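Local coordinates for protein soluble lytic transglycosylase B3 (Pseudomonas aeruginosa, PDB 5ANZ) that binds a calcium ion and probably acts as a peptidoglycan lytic transglycosylase, cleaving bacterial cell-wall glycan strands during wall turnover, at residues Glu49-Ala54 with Ser159-Ala164. Sequence-based numbering, arbitrary orientation.
Sequences EQWRDA and SLATLA
W51 reaches across from helix 48-61 and sets the six-membered ring of its indole against the methyls of A161 and A164 of helix 156-166. Its CB points toward that helix. CG lies anti to the backbone N (chi1 164°), which carries the ring away from its own helix toward helix 156-166. NE1 and CE2 skirt A164 at longer range than CZ2. NE1 comes no closer than 4.1 Å to A164 O, and its hydrogen bond is made elsewhere in the structure. CE2 is 4.1 Å from A164 CB. One atom further on, CZ2 meets that methyl at 3.5 Å, and the methyl approaches the ring obliquely. Helices 48-61, 66-73, 156-166 and 170-186 pack together here, in a part of the chain that belongs to the transglycosylase SLT family, away from the calcium and sugar sites. At the tip, CH2 lies 3.7 Å from A161 CB, with CZ3 next to it at 3.9 Å from the same methyl. A161 O sits 4.0 Å above one face of the W51 ring, off-centre and near its border. A161 and A164 sit three residues apart, nearly one helical turn, and their short side chains let the large ring come close to the helix. F48 and F55, on W51's own helix, also meet the indole; the F55 ring is almost parallel to it, at about 5°. H174 of helix 170-186 meets it too, and A164 touches H174. L177 of helix 170-186 and F73 of helix 66-73 touch W51 as well, and F73 also reaches A161.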
# COMPACT_ATOMS: atom_id res chain seq x y z
N GLU A 49 14.11 -10.43 28.94
CA GLU A 49 14.40 -11.84 29.16
C GLU A 49 13.20 -12.55 29.77
O GLU A 49 12.88 -13.68 29.39
CB GLU A 49 15.63 -12.01 30.06
CG GLU A 49 16.94 -11.53 29.44
CD GLU A 49 17.04 -10.02 29.36
OE1 GLU A 49 16.11 -9.33 29.84
OE2 GLU A 49 18.04 -9.52 28.81
N GLN A 50 12.54 -11.90 30.71
CA GLN A 50 11.32 -12.45 31.29
C GLN A 50 10.26 -12.61 30.21
O GLN A 50 9.63 -13.66 30.11
CB GLN A 50 10.80 -11.57 32.43
CG GLN A 50 11.48 -11.81 33.78
CD GLN A 50 11.21 -10.71 34.78
OE1 GLN A 50 10.58 -9.70 34.45
NE2 GLN A 50 11.67 -10.89 36.01
N TRP A 51 10.06 -11.58 29.41
CA TRP A 51 9.08 -11.69 28.34
C TRP A 51 9.47 -12.82 27.39
O TRP A 51 8.62 -13.60 26.97
CB TRP A 51 8.93 -10.37 27.55
CG TRP A 51 8.22 -10.63 26.26
CD1 TRP A 51 6.88 -10.62 26.04
CD2 TRP A 51 8.83 -11.02 25.02
NE1 TRP A 51 6.61 -10.96 24.73
CE2 TRP A 51 7.79 -11.21 24.09
CE3 TRP A 51 10.15 -11.23 24.61
CZ2 TRP A 51 8.03 -11.59 22.77
CZ3 TRP A 51 10.39 -11.60 23.30
CH2 TRP A 51 9.34 -11.79 22.40
N ARG A 52 10.76 -12.93 27.07
CA ARG A 52 11.23 -13.93 26.11
C ARG A 52 11.05 -15.36 26.62
O ARG A 52 10.61 -16.24 25.88
CB ARG A 52 12.70 -13.68 25.77
CG ARG A 52 13.26 -14.67 24.78
CD ARG A 52 14.76 -14.57 24.76
NE ARG A 52 15.31 -14.96 26.05
CZ ARG A 52 16.46 -14.52 26.54
NH1 ARG A 52 17.21 -13.67 25.85
NH2 ARG A 52 16.86 -14.93 27.74
N ASP A 53 11.41 -15.59 27.87
CA ASP A 53 11.30 -16.94 28.42
C ASP A 53 9.84 -17.36 28.47
O ASP A 53 9.52 -18.52 28.24
CB ASP A 53 11.94 -17.03 29.80
CG ASP A 53 13.44 -16.83 29.75
OD1 ASP A 53 14.04 -17.04 28.67
OD2 ASP A 53 14.03 -16.47 30.79
N ALA A 54 8.96 -16.40 28.75
CA ALA A 54 7.53 -16.67 28.79
C ALA A 54 7.01 -16.91 27.37
O ALA A 54 6.19 -17.80 27.16
CB ALA A 54 6.78 -15.51 29.45
N SER A 159 12.98 -7.36 15.44
CA SER A 159 11.99 -6.30 15.30
C SER A 159 10.63 -6.72 15.86
O SER A 159 10.01 -5.98 16.63
CB SER A 159 11.85 -5.88 13.84
OG SER A 159 13.09 -5.37 13.37
N LEU A 160 10.18 -7.92 15.49
CA LEU A 160 8.87 -8.38 15.98
C LEU A 160 8.87 -8.69 17.48
O LEU A 160 7.86 -8.48 18.15
CB LEU A 160 8.40 -9.60 15.19
CG LEU A 160 8.03 -9.28 13.73
CD1 LEU A 160 7.73 -10.57 12.96
CD2 LEU A 160 6.85 -8.32 13.66
N ALA A 161 9.99 -9.20 18.01
CA ALA A 161 10.09 -9.41 19.45
C ALA A 161 10.03 -8.09 20.20
O ALA A 161 9.41 -7.99 21.27
CB ALA A 161 11.39 -10.16 19.79
N THR A 162 10.68 -7.07 19.64
CA THR A 162 10.64 -5.74 20.23
C THR A 162 9.19 -5.25 20.33
O THR A 162 8.75 -4.84 21.39
CB THR A 162 11.48 -4.73 19.42
OG1 THR A 162 12.86 -5.12 19.48
CG2 THR A 162 11.32 -3.33 20.00
N LEU A 163 8.46 -5.33 19.21
CA LEU A 163 7.06 -4.89 19.20
C LEU A 163 6.17 -5.74 20.12
O LEU A 163 5.26 -5.23 20.76
CB LEU A 163 6.51 -4.93 17.78
CG LEU A 163 7.19 -3.98 16.80
CD1 LEU A 163 6.64 -4.20 15.41
CD2 LEU A 163 6.97 -2.53 17.22
N ALA A 164 6.44 -7.04 20.17
CA ALA A 164 5.69 -7.91 21.08
C ALA A 164 5.92 -7.51 22.53
O ALA A 164 4.98 -7.46 23.35
CB ALA A 164 6.08 -9.37 20.86